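Local atomic coordinates of ribulose bisphosphate carboxylase (Hyperthermus butylicus DSM 5456, PDB entry 6HUN), a protein that probably adds carbon dioxide and water to ribulose 1,5-bisphosphate to give two molecules of 3-phosphoglycerate, with magnesium as cofactor, in an archaeal AMP degradation pathway. Residues A[297-300]-A[301-305]; A[115-118]-A[119-122]. All blocks are in the same frame, centred on the assembly; numbering follows the deposited sequence. Where two conformers were deposited one is given.

Contact 1 (A[297-300]-A[301-305])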
loop_
_atom_site.group_PDB
_atom_site.type_symbol
_atom_site.label_atom_id
_atom_site.label_comp_id
_atom_site.label_asym_id
_atom_site.label_seq_id
_atom_site.Cartn_x
_atom_site.Cartn_y
_atom_site.Cartn_z
ATOM N N ALA A 297 8.859 3.181 -3.591
ATOM C CA ALA A 297 8.987 1.728 -3.714
ATOM C C ALA A 297 7.656 1.040 -3.441
ATOM O O ALA A 297 6.947 1.446 -2.516
ATOM C CB ALA A 297 10.059 1.247 -2.717
ATOM N N PHE A 298 7.317 0.072 -4.311
ATOM C CA PHE A 298 6.152 -0.808 -4.373
ATOM C C PHE A 298 5.173 -0.300 -5.426
ATOM O O PHE A 298 4.319 -1.051 -5.924
ATOM C CB PHE A 298 5.393 -0.936 -3.022
ATOM C CG PHE A 298 4.212 -1.876 -3.104
ATOM C CD1 PHE A 298 4.426 -3.228 -3.416
ATOM C CD2 PHE A 298 2.892 -1.376 -2.939
ATOM C CE1 PHE A 298 3.322 -4.135 -3.457
ATOM C CE2 PHE A 298 1.764 -2.326 -2.924
ATOM C CZ PHE A 298 2.013 -3.661 -3.220
ATOM N N HIS A 299 5.315 0.978 -5.858
ATOM C CA HIS A 299 4.305 1.533 -6.785
ATOM C C HIS A 299 4.174 0.697 -8.045
ATOM O O HIS A 299 3.058 0.560 -8.582
ATOM C CB HIS A 299 4.656 2.991 -7.233
ATOM C CG HIS A 299 5.761 3.048 -8.260
ATOM N ND1 HIS A 299 5.496 3.127 -9.618
ATOM C CD2 HIS A 299 7.117 2.931 -8.150
ATOM C CE1 HIS A 299 6.630 3.080 -10.290
ATOM N NE2 HIS A 299 7.626 2.921 -9.428
ATOM N N ALA A 300 5.255 0.046 -8.518
ATOM C CA ALA A 300 5.129 -0.592 -9.818
ATOM C C ALA A 300 4.383 -1.929 -9.758
ATOM O O ALA A 300 4.105 -2.527 -10.819
ATOM C CB ALA A 300 6.497 -0.839 -10.491
ATOM N N ALA A 301 4.012 -2.375 -8.543
ATOM C CA ALA A 301 3.114 -3.525 -8.457
ATOM C C ALA A 301 1.729 -3.181 -8.976
ATOM O O ALA A 301 0.947 -4.079 -9.327
ATOM C CB ALA A 301 3.003 -3.986 -6.971
ATOM N N PHE A 302 1.387 -1.893 -8.955
ATOM C CA PHE A 302 0.059 -1.540 -9.416
ATOM C C PHE A 302 -0.011 -0.342 -10.358
ATOM O O PHE A 302 -1.109 -0.019 -10.793
ATOM C CB PHE A 302 -0.867 -1.278 -8.198
ATOM C CG PHE A 302 -0.402 -0.183 -7.261
ATOM C CD1 PHE A 302 -0.760 1.196 -7.504
ATOM C CD2 PHE A 302 0.376 -0.481 -6.165
ATOM C CE1 PHE A 302 -0.335 2.241 -6.566
ATOM C CE2 PHE A 302 0.822 0.530 -5.265
ATOM C CZ PHE A 302 0.475 1.874 -5.450
ATOM N N THR A 303 1.119 0.346 -10.671
ATOM C CA THR A 303 1.027 1.477 -11.612
ATOM C C THR A 303 1.495 1.114 -13.028
ATOM O O THR A 303 1.383 1.947 -13.957
ATOM C CB THR A 303 1.908 2.654 -11.129
ATOM O OG1 THR A 303 3.273 2.207 -11.224
ATOM C CG2 THR A 303 1.536 3.194 -9.737
ATOM N N ARG A 304 1.937 -0.125 -13.281
ATOM C CA ARG A 304 2.442 -0.473 -14.624
ATOM C C ARG A 304 1.358 -0.834 -15.639
ATOM O O ARG A 304 1.523 -0.574 -16.822
ATOM C CB ARG A 304 3.437 -1.645 -14.505
ATOM C CG ARG A 304 4.786 -1.132 -14.053
ATOM C CD ARG A 304 5.924 -2.233 -14.122
ATOM N NE ARG A 304 6.342 -2.605 -15.447
ATOM C CZ ARG A 304 7.446 -3.302 -15.695
ATOM N NH1 ARG A 304 8.239 -3.645 -14.676
ATOM N NH2 ARG A 304 7.795 -3.593 -16.932
ATOM N N ASN A 305 0.289 -1.515 -15.246
ATOM C CA ASN A 305 -0.669 -2.107 -16.183
ATOM C C ASN A 305 -1.627 -1.008 -16.608
ATOM O O ASN A 305 -2.373 -0.494 -15.769
ATOM C CB ASN A 305 -1.427 -3.227 -15.444
ATOM C CG ASN A 305 -2.366 -3.961 -16.310
ATOM O OD1 ASN A 305 -2.763 -3.490 -17.405
ATOM N ND2 ASN A 305 -2.753 -5.168 -15.841
#
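The short helical turn that follows barrel strand 291-295 of the catalytic TIM barrel brings His-299 against Thr-303 and Phe-298 against Ala-301 and Phe-302, close to Arg-296, a predicted substrate-binding residue. At the centre lies the carbonyl oxygen His-299 O, gripped by two backbone donors. Phe-302 N reaches it at 3.0 Å from above the carbonyl plane, whereas Thr-303 N lies in that plane but makes a more bent bond (136°). The same oxygen sits over the centre of the Phe-302 ring. With chi1 at 76°, the imidazole of His-299 stands between its own backbone N and carbonyl carbon, and from there ND1 meets OG1 of Thr-303 at 2.9 Å; either could supply the proton. The hydroxyl approaches near the plane of the imidazole, and CG2 of the threonine also lies at the ring edge.

The ring of Phe-298, with CG anti to the backbone N, lies against Ala-301: CB sits over one face, 4.0 Å from the centroid in a CH-pi contact, while Ala-301 N is bonded to Phe-298 O. Each of Phe-298 and Phe-302 also makes an edge-to-face pair with the other's counterpart in the second subunit. Within this chain the two rings meet obliquely, planes at 62°, with Phe-298 CD2 3.7 Å from Phe-302 CE2.

Contact 2 (A[115-118]-A[119-122])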
loop_
_atom_site.group_PDB
_atom_site.type_symbol
_atom_site.label_atom_id
_atom_site.label_comp_id
_atom_site.label_asym_id
_atom_site.label_seq_id
_atom_site.Cartn_x
_atom_site.Cartn_y
_atom_site.Cartn_z
ATOM N N ILE A 115 -5.957 10.519 3.924
ATOM C CA ILE A 115 -5.701 9.728 2.720
ATOM C C ILE A 115 -6.209 8.301 2.888
ATOM O O ILE A 115 -6.749 7.734 1.914
ATOM C CB ILE A 115 -4.212 9.791 2.345
ATOM C CG1 ILE A 115 -3.762 11.236 2.107
ATOM C CG2 ILE A 115 -3.955 8.906 1.116
ATOM C CD1 ILE A 115 -4.277 11.819 0.799
ATOM N N PRO A 116 -6.042 7.641 4.038
ATOM C CA PRO A 116 -6.600 6.297 4.173
ATOM C C PRO A 116 -8.080 6.234 3.888
ATOM O O PRO A 116 -8.525 5.260 3.258
ATOM C CB PRO A 116 -6.296 5.934 5.635
ATOM C CG PRO A 116 -4.977 6.689 5.873
ATOM C CD PRO A 116 -5.253 8.017 5.233
ATOM N N ASN A 117 -8.851 7.202 4.350
ATOM C CA ASN A 117 -10.302 7.062 4.111
ATOM C C ASN A 117 -10.608 7.284 2.629
ATOM O O ASN A 117 -11.456 6.607 2.050
ATOM C CB ASN A 117 -11.086 8.048 4.948
ATOM C CG ASN A 117 -12.590 7.941 4.703
ATOM O OD1 ASN A 117 -13.231 8.928 4.302
ATOM N ND2 ASN A 117 -13.163 6.763 4.992
ATOM N N PHE A 118 -9.896 8.208 2.002
ATOM C CA PHE A 118 -10.062 8.424 0.564
ATOM C C PHE A 118 -9.771 7.165 -0.196
ATOM O O PHE A 118 -10.580 6.703 -1.022
ATOM C CB PHE A 118 -9.125 9.568 0.066
ATOM C CG PHE A 118 -9.006 9.579 -1.423
ATOM C CD1 PHE A 118 -9.998 10.206 -2.166
ATOM C CD2 PHE A 118 -7.985 8.903 -2.070
ATOM C CE1 PHE A 118 -9.952 10.180 -3.531
ATOM C CE2 PHE A 118 -7.923 8.865 -3.468
ATOM C CZ PHE A 118 -8.934 9.488 -4.188
ATOM N N ALA A 119 -8.633 6.531 0.119
ATOM C CA ALA A 119 -8.235 5.320 -0.591
ATOM C C ALA A 119 -9.213 4.172 -0.341
ATOM O O ALA A 119 -9.438 3.334 -1.226
ATOM C CB ALA A 119 -6.839 4.896 -0.156
ATOM N N SER A 120 -9.769 4.077 0.867
ATOM C CA SER A 120 -10.678 2.955 1.090
ATOM C C SER A 120 -11.929 3.047 0.228
ATOM O O SER A 120 -12.579 2.019 0.009
ATOM C CB SER A 120 -11.102 2.881 2.553
ATOM O OG SER A 120 -11.934 3.981 2.877
ATOM N N SER A 121 -12.286 4.253 -0.227
ATOM C CA SER A 121 -13.459 4.458 -1.101
ATOM C C SER A 121 -13.072 4.269 -2.564
ATOM O O SER A 121 -13.487 3.319 -3.235
ATOM C CB SER A 121 -13.982 5.883 -0.910
ATOM O OG SER A 121 -14.784 5.896 0.290
ATOM N N ILE A 122 -12.243 5.173 -3.045
ATOM C CA ILE A 122 -11.956 5.264 -4.487
ATOM C C ILE A 122 -10.860 4.290 -4.919
ATOM O O ILE A 122 -10.794 3.945 -6.121
ATOM C CB ILE A 122 -11.628 6.720 -4.800
ATOM C CG1 ILE A 122 -12.953 7.518 -4.693
ATOM C CG2 ILE A 122 -11.043 6.928 -6.189
ATOM C CD1 ILE A 122 -12.762 8.972 -4.906
HETATM O O HOH W 1 -12.045 4.102 6.051
#
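Phe-118 and Ile-122, one helical turn apart, meet through CE1 and CZ of the aromatic ring and CB, CG2 and CD1 of the isoleucine. The phenyl group has CG anti to its backbone N (chi1 165°), which lays it along the helix toward Ile-122. There CE1 comes within 3.4 Å of Ile-122 CD1. Ile-122 meets the ring with both branches: CG1 is anti to the carbonyl carbon and, with chi2 at 177°, carries CD1 outward in an extended chain, while CG2 and CB both lie 3.9 Å from Phe-118 CZ. Val-140 of strand 132-141 packs on both residues, and Phe-142 adds an edge-to-face ring to Phe-118. Thus this side of helix 115-122, in the N-terminal domain, packs on strand 132-141 of the mixed sheet.

In one of the two conformers of Ser-120, OG, held between backbone N and carbonyl carbon, turns back along the helix and donates to the backbone oxygen Asn-117 O at 2.8 Å, approaching at a tilt from the carbonyl plane. In this conformer a water joins the two side chains, accepting from Asn-117 ND2 at 3.1 Å and donating to Ser-120 OG. The asparagine amide is fixed at both ends, since OD1 accepts from Glu-111 N and ND2 also donates to Asn-207 O of the second subunit. In the helix backbone, the bond from Ala-119 N to Ile-115 O is nearly straight (168°). Phe-118 O takes two donors: Ile-122 N approaches at 3.0 Å close to the carbonyl's own direction, and Ser-121 N comes from above its plane.

In the fold
Contact 2 comes first along the chain, on helix 115-122 of the N-terminal domain; contact 1 follows in the catalytic domain, in the loop and short helix after barrel strand 291-295. Their centres are 18 Å apart and their nearest atoms about 10 Å, so they do not touch. The five-stranded mixed sheet offers an indirect connection: strand 132-141 packs on helix 115-122, and its neighbour 309-310 includes Val-310, which shares backbone hydrogen bonds with Phe-302. Both contacts also face the second subunit, contact 1 partly through paired phenylalanines and contact 2 through Asn-207, next to the predicted magnesium ligand Glu-206. The dimer interface therefore draws on both domains.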